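Local coordinates for CBS domain protein/ACT domain protein (Thermotoga maritima, PDB 1VR9) that is of unknown function but pairs two CBS domains with an ACT domain, a combination consistent with ligand-sensing regulation, and may bind magnesium, at residues V108-E111 / L115-A118; K16-Q21 / F124-I129; P81-H86 / L99-P104. One frame throughout, in Å; residues are numbered along the deposited sequence.

Overall arrangement
From the N terminus, residues 16-21 run as a loop ahead of strand 25-27 and meet helix 121-130 in interaction 2, which closes a loop of about a hundred residues. Nested inside that loop are interactions 3 and 1, placed in series. Interaction 3 ties the approach to strand 85-86 to the end of helix 91-100; interaction 1 then pairs strand 105-109 with strand 115-120, from which the chain passes into helix 121-130. Strands 85-86 and 105-109 are neighbours in one sheet, so interactions 1 and 3 share it, with centres about 12 Å apart. Residues 16-21 also touch strand 115-120, linking interactions 1 and 2.

Interaction 1 of 3, residues V108-E111 / L115-A118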
ATOM      1  N   VAL A 108      -3.092   2.544  -4.940  1.00 22.52           N
ATOM      2  CA  VAL A 108      -3.870   3.117  -6.044  1.00 22.46           C
ATOM      3  C   VAL A 108      -2.932   3.517  -7.168  1.00 22.64           C
ATOM      4  O   VAL A 108      -1.924   4.184  -6.941  1.00 22.67           O
ATOM      5  CB  VAL A 108      -4.697   4.350  -5.577  1.00 21.96           C
ATOM      6  CG1 VAL A 108      -5.453   4.978  -6.733  1.00 21.80           C
ATOM      7  CG2 VAL A 108      -5.643   3.931  -4.442  1.00 22.69           C
ATOM      8  N   VAL A 109      -3.273   3.119  -8.380  1.00 23.53           N
ATOM      9  CA  VAL A 109      -2.391   3.346  -9.524  1.00 23.48           C
ATOM     10  C   VAL A 109      -3.146   3.988 -10.692  1.00 24.31           C
ATOM     11  O   VAL A 109      -4.383   3.968 -10.741  1.00 23.95           O
ATOM     12  CB  VAL A 109      -1.696   2.032  -9.996  1.00 23.35           C
ATOM     13  CG1 VAL A 109      -0.863   1.407  -8.881  1.00 24.11           C
ATOM     14  CG2 VAL A 109      -2.713   1.051 -10.510  1.00 23.53           C
ATOM     15  N   ASP A 110      -2.390   4.566 -11.624  1.00 24.75           N
ATOM     16  CA  ASP A 110      -2.957   5.078 -12.877  1.00 25.40           C
ATOM     17  C   ASP A 110      -2.839   4.000 -13.947  1.00 26.00           C
ATOM     18  O   ASP A 110      -2.459   2.871 -13.658  1.00 25.39           O
ATOM     19  CB  ASP A 110      -2.306   6.419 -13.293  1.00 25.82           C
ATOM     20  CG  ASP A 110      -0.862   6.278 -13.758  1.00 26.58           C
ATOM     21  OD1 ASP A 110      -0.389   5.149 -13.997  1.00 29.21           O
ATOM     22  OD2 ASP A 110      -0.191   7.328 -13.921  1.00 29.98           O
ATOM     23  N   GLU A 111      -3.160   4.351 -15.186  1.00 26.91           N
ATOM     24  CA  GLU A 111      -3.189   3.369 -16.270  1.00 28.09           C
ATOM     25  C   GLU A 111      -1.822   2.833 -16.703  1.00 28.33           C
ATOM     26  O   GLU A 111      -1.754   1.800 -17.373  1.00 29.40           O
ATOM     27  CB  GLU A 111      -3.924   3.950 -17.468  1.00 28.39           C
ATOM     28  CG  GLU A 111      -5.387   4.200 -17.190  1.00 29.77           C
ATOM     29  CD  GLU A 111      -6.140   4.706 -18.401  1.00 30.65           C
ATOM     30  OE1 GLU A 111      -5.582   4.692 -19.525  1.00 35.78           O
ATOM     31  OE2 GLU A 111      -7.308   5.118 -18.224  1.00 37.11           O
ATOM     32  N   LEU A 115       2.220   4.638  -9.110  1.00 25.40           N
ATOM     33  CA  LEU A 115       1.608   4.808  -7.804  1.00 24.48           C
ATOM     34  C   LEU A 115       1.086   6.237  -7.612  1.00 24.34           C
ATOM     35  O   LEU A 115       1.839   7.207  -7.743  1.00 24.58           O
ATOM     36  CB  LEU A 115       2.629   4.483  -6.707  1.00 24.66           C
ATOM     37  CG  LEU A 115       2.114   4.383  -5.278  1.00 24.86           C
ATOM     38  CD1 LEU A 115       1.035   3.304  -5.165  1.00 24.40           C
ATOM     39  CD2 LEU A 115       3.268   4.053  -4.362  1.00 25.33           C
ATOM     40  N   LYS A 116      -0.207   6.371  -7.329  1.00 23.63           N
ATOM     41  CA  LYS A 116      -0.840   7.693  -7.184  1.00 24.07           C
ATOM     42  C   LYS A 116      -1.285   8.012  -5.749  1.00 23.95           C
ATOM     43  O   LYS A 116      -1.707   9.148  -5.463  1.00 24.21           O
ATOM     44  CB  LYS A 116      -2.047   7.778  -8.109  1.00 24.22           C
ATOM     45  CG  LYS A 116      -1.686   7.688  -9.600  1.00 26.49           C
ATOM     46  CD  LYS A 116      -0.606   8.679 -10.034  0.50 27.13           C
ATOM     47  CE  LYS A 116      -0.975  10.128  -9.766  0.50 27.31           C
ATOM     48  NZ  LYS A 116      -0.194  11.060 -10.642  0.50 26.97           N
ATOM     49  N   GLY A 117      -1.176   7.030  -4.881  1.00 23.30           N
ATOM     50  CA  GLY A 117      -1.625   7.134  -3.479  1.00 23.37           C
ATOM     51  C   GLY A 117      -2.053   5.784  -2.943  1.00 22.94           C
ATOM     52  O   GLY A 117      -1.694   4.722  -3.504  1.00 22.69           O
ATOM     53  N   ALA A 118      -2.794   5.819  -1.847  1.00 22.89           N
ATOM     54  CA  ALA A 118      -3.408   4.625  -1.276  1.00 22.51           C
ATOM     55  C   ALA A 118      -4.797   4.946  -0.753  1.00 22.57           C
ATOM     56  O   ALA A 118      -5.119   6.104  -0.470  1.00 23.17           O
ATOM     57  CB  ALA A 118      -2.589   4.099  -0.149  1.00 22.91           C
TER
HETATM   58  O   HOH W   1      -0.964   9.911 -13.527  1.00 31.45           O
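Val108 lays its CG2 methyl against the backbone of Ala118, 3.9 Å from Ala118 C, while its CB sits near the carbonyl of Gly117. With CG1 anti to the backbone N (chi1 178°), CG2 is left beside that N and reaches along the partner strand. Two backbone bonds hold the strands together here: Val108 N donates to Gly117 O at 3.0 Å, and Lys116 N reaches Val108 O at 2.8 Å in an almost straight bond. The same carbonyl oxygen, Val108 O, is brushed by Leu115 CD1 at 3.6 Å. On the face opposite Val108, Val109 CG1 packs over Leu115 CA at 4.3 Å in a non-hydrogen-bonded pair. Lys116 has two conformers; in the one described, its bent chain brings CG to 3.8 Å from Asp110 N and passes at a slant over the Asp110 side chain. A water donates to Asp110 OD2; Lys116 NZ of this conformer also donates to it, so the bridge is doubtful. Asp110 OD1 faces the turn instead, taking the backbone N-H groups of Glu112 and Arg114, so both carboxylate oxygens have partners. Gly117 adopts positive phi (150°), where a side chain would press on the preceding carbonyl oxygen. Lys116 and Gly117 together face Val108, the classic beta bulge, set in the antiparallel hairpin of strands 105-109 and 115-120 in the sheet of the second CBS domain.

Interaction 2 of 3, residues K16-Q21 / F124-I129; sequences KKWVTQ and FLEALI
Trp18 spreads its indole over Ala127 of helix 121-130, joining the N-terminal loop of the CBS domain pair to the helix that follows the second domain's last strand. The tight part is a CH-pi contact: Ala127 CB stands 3.7 Å from the centroid of the six-membered ring, only 20° off its normal. The backbone takes part too, Ala127 CA lying 3.6 Å from Trp18 CH2. A small residue at this point of the helix lets the flat ring lie close against the helix surface. Trp18 CG is anti to its carbonyl carbon (chi1 -59°), and CB points towards the helix, which carries the indole across the gap between two backbones whose nearest CA atoms, Trp18 and Phe124, are 7.3 Å apart. Ile91 of helix 91-100 and Met13 also touch the tryptophan side chain, which is buried. With an alanine in place of Trp18, the helix surface at Ala127 would probably lose its aromatic cover, and the loop its main hold on that helix. The looser side lies at Glu126, an exposed residue whose CG comes no nearer than 4.2 Å to Trp18 CZ3, approaching obliquely; its carboxylate remains 6.7 Å, measured from OE1, from Lys17 NZ, too far for a salt bridge. Lys17 instead uses its aliphatic chain: Lys17 CD rests 3.3 Å above the indole plane, offset toward its rim, on the face of Trp18 opposite Ala127 CB.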
ATOM      1  N   LYS A  16     -11.005   7.530  -6.257  1.00 32.03           N
ATOM      2  CA  LYS A  16     -10.284   8.804  -6.240  1.00 31.44           C
ATOM      3  C   LYS A  16     -10.706   9.717  -5.088  1.00 30.62           C
ATOM      4  O   LYS A  16      -9.893  10.468  -4.562  1.00 30.42           O
ATOM      5  CB  LYS A  16     -10.437   9.542  -7.581  1.00 31.71           C
ATOM      6  CG  LYS A  16      -9.353  10.574  -7.827  1.00 32.44           C
ATOM      7  CD  LYS A  16      -9.279  10.953  -9.298  1.00 32.56           C
ATOM      8  CE  LYS A  16      -8.180  11.973  -9.567  1.00 33.68           C
ATOM      9  NZ  LYS A  16      -8.268  12.521 -10.935  1.00 34.24           N
ATOM     10  N   LYS A  17     -11.969   9.642  -4.685  1.00 30.22           N
ATOM     11  CA  LYS A  17     -12.475  10.477  -3.600  1.00 29.89           C
ATOM     12  C   LYS A  17     -11.808  10.160  -2.257  1.00 29.25           C
ATOM     13  O   LYS A  17     -11.701  11.036  -1.396  1.00 29.78           O
ATOM     14  CB  LYS A  17     -14.000  10.338  -3.467  1.00 30.21           C
ATOM     15  CG  LYS A  17     -14.642  11.341  -2.508  1.00 30.83           C
ATOM     16  CD  LYS A  17     -14.749  10.808  -1.077  1.00 31.76           C
ATOM     17  CE  LYS A  17     -14.729  11.937  -0.051  1.00 32.98           C
ATOM     18  NZ  LYS A  17     -14.185  11.496   1.272  1.00 33.31           N
ATOM     19  N   TRP A  18     -11.348   8.918  -2.092  1.00 28.09           N
ATOM     20  CA  TRP A  18     -10.890   8.417  -0.793  1.00 27.74           C
ATOM     21  C   TRP A  18      -9.360   8.222  -0.718  1.00 27.02           C
ATOM     22  O   TRP A  18      -8.831   7.754   0.289  1.00 27.32           O
ATOM     23  CB  TRP A  18     -11.631   7.108  -0.474  1.00 27.89           C
ATOM     24  CG  TRP A  18     -13.135   7.278  -0.442  1.00 27.48           C
ATOM     25  CD1 TRP A  18     -14.002   7.083  -1.482  1.00 27.94           C
ATOM     26  CD2 TRP A  18     -13.931   7.713   0.664  1.00 27.07           C
ATOM     27  NE1 TRP A  18     -15.282   7.361  -1.088  1.00 27.54           N
ATOM     28  CE2 TRP A  18     -15.269   7.759   0.222  1.00 26.92           C
ATOM     29  CE3 TRP A  18     -13.641   8.092   1.983  1.00 28.11           C
ATOM     30  CZ2 TRP A  18     -16.324   8.142   1.060  1.00 28.30           C
ATOM     31  CZ3 TRP A  18     -14.677   8.477   2.812  1.00 28.05           C
ATOM     32  CH2 TRP A  18     -16.014   8.511   2.343  1.00 28.21           C
ATOM     33  N   VAL A  19      -8.646   8.579  -1.777  1.00 26.10           N
ATOM     34  CA  VAL A  19      -7.188   8.424  -1.799  1.00 26.67           C
ATOM     35  C   VAL A  19      -6.482   9.367  -0.831  1.00 26.55           C
ATOM     36  O   VAL A  19      -6.821  10.550  -0.746  1.00 26.04           O
ATOM     37  CB  VAL A  19      -6.619   8.656  -3.210  1.00 27.08           C
ATOM     38  CG1 VAL A  19      -5.107   8.701  -3.194  1.00 28.08           C
ATOM     39  CG2 VAL A  19      -7.104   7.576  -4.136  1.00 27.58           C
ATOM     40  N   THR A  20      -5.465   8.839  -0.156  1.00 26.60           N
ATOM     41  CA  THR A  20      -4.595   9.622   0.715  1.00 26.76           C
ATOM     42  C   THR A  20      -3.152   9.565   0.220  1.00 27.07           C
ATOM     43  O   THR A  20      -2.745   8.576  -0.423  1.00 26.14           O
ATOM     44  CB  THR A  20      -4.653   9.130   2.190  1.00 27.28           C
ATOM     45  OG1 THR A  20      -3.934  10.044   3.040  1.00 27.97           O
ATOM     46  CG2 THR A  20      -4.102   7.699   2.378  1.00 25.00           C
ATOM     47  N   GLN A  21      -2.386  10.610   0.536  1.00 26.69           N
ATOM     48  CA  GLN A  21      -0.922  10.581   0.361  1.00 27.47           C
ATOM     49  C   GLN A  21      -0.207  10.285   1.683  1.00 27.75           C
ATOM     50  O   GLN A  21       1.019  10.137   1.723  1.00 28.35           O
ATOM     51  CB  GLN A  21      -0.428  11.898  -0.255  1.00 27.89           C
ATOM     52  CG  GLN A  21      -1.105  12.255  -1.566  1.00 28.93           C
ATOM     53  CD  GLN A  21      -0.937  11.199  -2.644  1.00 29.67           C
ATOM     54  OE1 GLN A  21       0.119  10.604  -2.778  1.00 32.97           O
ATOM     55  NE2 GLN A  21      -1.979  10.980  -3.422  1.00 30.54           N
ATOM     56  N   PHE A 124     -11.701   3.312   3.681  1.00 22.54           N
ATOM     57  CA  PHE A 124     -12.644   2.426   3.009  1.00 22.40           C
ATOM     58  C   PHE A 124     -13.862   2.093   3.865  1.00 21.93           C
ATOM     59  O   PHE A 124     -14.989   2.111   3.377  1.00 21.39           O
ATOM     60  CB  PHE A 124     -11.952   1.142   2.571  1.00 23.10           C
ATOM     61  CG  PHE A 124     -12.882   0.092   2.049  1.00 23.01           C
ATOM     62  CD1 PHE A 124     -13.405   0.176   0.762  1.00 24.31           C
ATOM     63  CD2 PHE A 124     -13.191  -1.013   2.822  1.00 25.29           C
ATOM     64  CE1 PHE A 124     -14.243  -0.803   0.278  1.00 26.87           C
ATOM     65  CE2 PHE A 124     -14.046  -1.995   2.343  1.00 27.18           C
ATOM     66  CZ  PHE A 124     -14.574  -1.879   1.070  1.00 25.76           C
ATOM     67  N   LEU A 125     -13.658   1.765   5.139  1.00 21.89           N
ATOM     68  CA  LEU A 125     -14.780   1.493   6.019  1.00 22.10           C
ATOM     69  C   LEU A 125     -15.665   2.721   6.212  1.00 22.46           C
ATOM     70  O   LEU A 125     -16.874   2.593   6.291  1.00 22.14           O
ATOM     71  CB  LEU A 125     -14.297   0.942   7.360  1.00 22.12           C
ATOM     72  CG  LEU A 125     -13.615  -0.427   7.208  1.00 20.70           C
ATOM     73  CD1 LEU A 125     -13.066  -0.866   8.578  1.00 22.18           C
ATOM     74  CD2 LEU A 125     -14.561  -1.509   6.652  1.00 24.85           C
ATOM     75  N   GLU A 126     -15.047   3.897   6.297  1.00 22.80           N
ATOM     76  CA  GLU A 126     -15.781   5.158   6.388  1.00 23.45           C
ATOM     77  C   GLU A 126     -16.649   5.371   5.148  1.00 23.01           C
ATOM     78  O   GLU A 126     -17.777   5.908   5.262  1.00 22.84           O
ATOM     79  CB  GLU A 126     -14.785   6.309   6.584  1.00 23.11           C
ATOM     80  CG  GLU A 126     -15.394   7.669   6.910  1.00 25.08           C
ATOM     81  CD  GLU A 126     -14.332   8.650   7.393  1.00 26.78           C
ATOM     82  OE1 GLU A 126     -13.132   8.408   7.116  1.00 33.63           O
ATOM     83  OE2 GLU A 126     -14.694   9.653   8.036  1.00 33.70           O
ATOM     84  N   ALA A 127     -16.146   4.966   3.977  1.00 23.74           N
ATOM     85  CA  ALA A 127     -16.947   5.008   2.750  1.00 24.85           C
ATOM     86  C   ALA A 127     -18.193   4.143   2.902  1.00 25.60           C
ATOM     87  O   ALA A 127     -19.282   4.580   2.573  1.00 25.21           O
ATOM     88  CB  ALA A 127     -16.164   4.565   1.560  1.00 25.26           C
ATOM     89  N   LEU A 128     -18.015   2.922   3.414  1.00 26.16           N
ATOM     90  CA  LEU A 128     -19.143   1.989   3.624  1.00 26.62           C
ATOM     91  C   LEU A 128     -20.126   2.462   4.696  1.00 26.44           C
ATOM     92  O   LEU A 128     -21.329   2.186   4.628  1.00 26.18           O
ATOM     93  CB  LEU A 128     -18.612   0.597   3.984  1.00 26.75           C
ATOM     94  CG  LEU A 128     -18.303  -0.391   2.856  1.00 28.72           C
ATOM     95  CD1 LEU A 128     -17.739   0.268   1.603  1.00 31.63           C
ATOM     96  CD2 LEU A 128     -17.363  -1.470   3.374  1.00 28.53           C
ATOM     97  N   ILE A 129     -19.622   3.166   5.699  1.00 26.49           N
ATOM     98  CA  ILE A 129     -20.502   3.772   6.703  1.00 27.23           C
ATOM     99  C   ILE A 129     -21.411   4.809   6.068  1.00 27.80           C
ATOM    100  O   ILE A 129     -22.592   4.888   6.399  1.00 26.90           O
ATOM    101  CB  ILE A 129     -19.677   4.381   7.823  1.00 27.12           C
ATOM    102  CG1 ILE A 129     -19.177   3.232   8.685  1.00 28.94           C
ATOM    103  CG2 ILE A 129     -20.495   5.420   8.647  1.00 26.68           C
ATOM    104  CD1 ILE A 129     -18.236   3.625   9.709  1.00 32.11           C
TER

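Interaction 3 of 3, residues P81-H86 / L99-P104; sequences PDFFVH and LEHQEP
Within the beta-alpha-beta unit of the second CBS domain, made by strand 85-86, helix 91-100 and strand 105-109, the loop entering the first strand packs against the residues that leave the helix. Phe83 carries the contact from one side, His101 and Glu103 from the other. The two rings form an offset edge-to-face pair: the edge of His101 is directed at the face of Phe83, with planes 88° apart and centroids separated by 5.7 Å. The His101 CB methylene also lies close, 3.7 Å from Phe83 CE1. Because Phe83 CG lies anti to the backbone N (chi1 -176°), the phenyl ring is extended from the loop towards the helix end, and its far carbons reach the backbone there. Across the ring, Phe83 CE2 meets the aliphatic part of Glu103, at 3.6 Å from CB and 3.7 Å from CG. Glu103 then bends at its second torsion, turning the carboxylate away so that methylenes, not charge, lie against the phenyl group. That carboxylate has the like-charged Glu46 close to OE1, which may raise the proton affinity of one of the two acids. Leu97 of the helix and Leu106 and Pro107 of strand 105-109 also touch Phe83, which is buried, whereas His101 and Glu103 are partly exposed and both touch Leu80. After the helix the chain tightens into an inverse gamma turn centred on Gln102, with a weak bond from Glu103 N to His101 O; that same oxygen, His101 O, lies 3.4 Å from Phe83 CE1, approaching the ring obliquely.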
ATOM      1  N   PRO A  81       2.314  -8.239  -5.723  1.00 25.90           N
ATOM      2  CA  PRO A  81       2.373  -7.348  -6.876  1.00 26.09           C
ATOM      3  C   PRO A  81       1.004  -7.062  -7.513  1.00 26.28           C
ATOM      4  O   PRO A  81       0.907  -6.114  -8.298  1.00 27.79           O
ATOM      5  CB  PRO A  81       3.290  -8.092  -7.862  1.00 26.28           C
ATOM      6  CG  PRO A  81       3.293  -9.480  -7.426  1.00 25.49           C
ATOM      7  CD  PRO A  81       3.024  -9.510  -5.967  1.00 26.25           C
ATOM      8  N   ASP A  82      -0.009  -7.874  -7.204  1.00 27.19           N
ATOM      9  CA  ASP A  82      -1.340  -7.741  -7.813  1.00 27.28           C
ATOM     10  C   ASP A  82      -2.325  -6.978  -6.933  1.00 26.68           C
ATOM     11  O   ASP A  82      -3.504  -6.846  -7.297  1.00 27.29           O
ATOM     12  CB  ASP A  82      -1.922  -9.125  -8.157  1.00 28.67           C
ATOM     13  CG  ASP A  82      -0.959  -9.987  -8.975  1.00 31.70           C
ATOM     14  OD1 ASP A  82      -0.557  -9.574 -10.099  1.00 36.80           O
ATOM     15  OD2 ASP A  82      -0.593 -11.093  -8.504  1.00 35.88           O
ATOM     16  N   PHE A  83      -1.849  -6.480  -5.782  1.00 24.83           N
ATOM     17  CA  PHE A  83      -2.705  -5.843  -4.769  1.00 24.32           C
ATOM     18  C   PHE A  83      -2.765  -4.334  -5.012  1.00 23.65           C
ATOM     19  O   PHE A  83      -1.974  -3.563  -4.474  1.00 24.36           O
ATOM     20  CB  PHE A  83      -2.201  -6.160  -3.349  1.00 24.31           C
ATOM     21  CG  PHE A  83      -3.074  -5.637  -2.253  1.00 23.44           C
ATOM     22  CD1 PHE A  83      -4.350  -6.173  -2.026  1.00 23.18           C
ATOM     23  CD2 PHE A  83      -2.610  -4.645  -1.375  1.00 22.83           C
ATOM     24  CE1 PHE A  83      -5.148  -5.705  -0.989  1.00 22.81           C
ATOM     25  CE2 PHE A  83      -3.386  -4.197  -0.353  1.00 22.49           C
ATOM     26  CZ  PHE A  83      -4.679  -4.723  -0.156  1.00 23.71           C
ATOM     27  N   PHE A  84      -3.716  -3.925  -5.850  1.00 23.20           N
ATOM     28  CA  PHE A  84      -3.891  -2.526  -6.197  1.00 22.64           C
ATOM     29  C   PHE A  84      -5.291  -2.317  -6.775  1.00 21.87           C
ATOM     30  O   PHE A  84      -5.940  -3.264  -7.208  1.00 21.56           O
ATOM     31  CB  PHE A  84      -2.847  -2.083  -7.256  1.00 22.26           C
ATOM     32  CG  PHE A  84      -2.987  -2.786  -8.585  1.00 22.32           C
ATOM     33  CD1 PHE A  84      -3.891  -2.344  -9.533  1.00 23.53           C
ATOM     34  CD2 PHE A  84      -2.239  -3.920  -8.867  1.00 23.25           C
ATOM     35  CE1 PHE A  84      -4.042  -3.009 -10.739  1.00 25.15           C
ATOM     36  CE2 PHE A  84      -2.368  -4.579 -10.047  1.00 24.25           C
ATOM     37  CZ  PHE A  84      -3.270  -4.134 -11.001  1.00 23.41           C
ATOM     38  N   VAL A  85      -5.718  -1.062  -6.802  1.00 21.57           N
ATOM     39  CA  VAL A  85      -6.872  -0.647  -7.611  1.00 22.03           C
ATOM     40  C   VAL A  85      -6.490   0.592  -8.436  1.00 22.38           C
ATOM     41  O   VAL A  85      -5.492   1.218  -8.150  1.00 22.80           O
ATOM     42  CB  VAL A  85      -8.121  -0.360  -6.751  1.00 22.48           C
ATOM     43  CG1 VAL A  85      -8.604  -1.633  -6.133  1.00 21.72           C
ATOM     44  CG2 VAL A  85      -7.867   0.713  -5.689  1.00 22.07           C
ATOM     45  N   HIS A  86      -7.289   0.920  -9.450  1.00 22.92           N
ATOM     46  CA  HIS A  86      -7.027   2.094 -10.293  1.00 23.78           C
ATOM     47  C   HIS A  86      -7.764   3.327  -9.759  1.00 24.64           C
ATOM     48  O   HIS A  86      -8.784   3.210  -9.103  1.00 24.57           O
ATOM     49  CB  HIS A  86      -7.441   1.821 -11.750  1.00 24.66           C
ATOM     50  CG  HIS A  86      -6.451   1.004 -12.515  1.00 25.98           C
ATOM     51  ND1 HIS A  86      -6.452  -0.377 -12.511  1.00 28.17           N
ATOM     52  CD2 HIS A  86      -5.423   1.376 -13.316  1.00 27.80           C
ATOM     53  CE1 HIS A  86      -5.474  -0.816 -13.285  1.00 28.53           C
ATOM     54  NE2 HIS A  86      -4.834   0.227 -13.783  1.00 28.31           N
ATOM     55  N   LEU A  99     -10.985  -8.074   0.577  1.00 23.07           N
ATOM     56  CA  LEU A  99     -11.393  -9.459   0.841  1.00 23.86           C
ATOM     57  C   LEU A  99     -10.248 -10.428   0.560  1.00 24.44           C
ATOM     58  O   LEU A  99     -10.063 -11.412   1.286  1.00 25.60           O
ATOM     59  CB  LEU A  99     -12.610  -9.828   0.009  1.00 23.60           C
ATOM     60  CG  LEU A  99     -13.057 -11.287   0.156  1.00 24.05           C
ATOM     61  CD1 LEU A  99     -13.606 -11.529   1.544  1.00 24.70           C
ATOM     62  CD2 LEU A  99     -14.086 -11.621  -0.909  1.00 26.03           C
ATOM     63  N   GLU A 100      -9.488 -10.163  -0.504  1.00 24.98           N
ATOM     64  CA  GLU A 100      -8.297 -10.947  -0.823  1.00 26.02           C
ATOM     65  C   GLU A 100      -7.178 -10.785   0.213  1.00 25.37           C
ATOM     66  O   GLU A 100      -6.613 -11.794   0.674  1.00 25.44           O
ATOM     67  CB  GLU A 100      -7.768 -10.596  -2.223  1.00 27.09           C
ATOM     68  CG  GLU A 100      -8.645 -11.125  -3.370  1.00 29.01           C
ATOM     69  CD  GLU A 100      -8.180 -10.679  -4.746  1.00 31.12           C
ATOM     70  OE1 GLU A 100      -6.984 -10.355  -4.917  1.00 37.55           O
ATOM     71  OE2 GLU A 100      -9.016 -10.651  -5.678  1.00 38.35           O
ATOM     72  N   HIS A 101      -6.890  -9.529   0.601  1.00 24.87           N
ATOM     73  CA  HIS A 101      -5.841  -9.211   1.573  1.00 25.39           C
ATOM     74  C   HIS A 101      -6.222  -8.023   2.463  1.00 24.38           C
ATOM     75  O   HIS A 101      -6.403  -6.892   1.968  1.00 24.15           O
ATOM     76  CB  HIS A 101      -4.551  -8.876   0.824  1.00 25.85           C
ATOM     77  CG  HIS A 101      -4.103  -9.946  -0.125  1.00 26.67           C
ATOM     78  ND1 HIS A 101      -3.531 -11.126   0.295  1.00 28.18           N
ATOM     79  CD2 HIS A 101      -4.120  -9.995  -1.476  1.00 28.04           C
ATOM     80  CE1 HIS A 101      -3.232 -11.866  -0.758  1.00 28.48           C
ATOM     81  NE2 HIS A 101      -3.571 -11.202  -1.848  1.00 29.16           N
ATOM     82  N   GLN A 102      -6.316  -8.245   3.778  1.00 24.56           N
ATOM     83  CA  GLN A 102      -6.753  -7.166   4.696  1.00 24.68           C
ATOM     84  C   GLN A 102      -5.591  -6.268   5.162  1.00 24.84           C
ATOM     85  O   GLN A 102      -5.313  -6.117   6.365  1.00 25.71           O
ATOM     86  CB  GLN A 102      -7.509  -7.733   5.897  1.00 24.70           C
ATOM     87  CG  GLN A 102      -8.817  -8.447   5.542  1.00 22.23           C
ATOM     88  CD  GLN A 102      -8.644  -9.913   5.228  1.00 24.14           C
ATOM     89  OE1 GLN A 102      -8.178 -10.698   6.055  1.00 25.20           O
ATOM     90  NE2 GLN A 102      -9.058 -10.305   4.023  1.00 23.99           N
ATOM     91  N   GLU A 103      -4.920  -5.659   4.208  1.00 24.77           N
ATOM     92  CA  GLU A 103      -3.781  -4.805   4.482  1.00 25.15           C
ATOM     93  C   GLU A 103      -4.344  -3.458   4.901  1.00 24.74           C
ATOM     94  O   GLU A 103      -5.432  -3.093   4.462  1.00 25.93           O
ATOM     95  CB  GLU A 103      -2.943  -4.635   3.210  1.00 25.82           C
ATOM     96  CG  GLU A 103      -2.250  -5.884   2.694  1.00 28.50           C
ATOM     97  CD  GLU A 103      -1.098  -6.342   3.555  1.00 35.15           C
ATOM     98  OE1 GLU A 103      -0.462  -5.507   4.238  1.00 38.62           O
ATOM     99  OE2 GLU A 103      -0.843  -7.572   3.579  1.00 38.65           O
ATOM    100  N   PRO A 104      -3.629  -2.711   5.751  1.00 24.18           N
ATOM    101  CA  PRO A 104      -4.105  -1.371   6.149  1.00 24.08           C
ATOM    102  C   PRO A 104      -4.149  -0.307   5.066  1.00 24.24           C
ATOM    103  O   PRO A 104      -4.854   0.695   5.251  1.00 24.52           O
ATOM    104  CB  PRO A 104      -3.111  -0.955   7.224  1.00 23.65           C
ATOM    105  CG  PRO A 104      -1.939  -1.761   7.024  1.00 24.91           C
ATOM    106  CD  PRO A 104      -2.389  -3.066   6.463  1.00 24.54           C
TER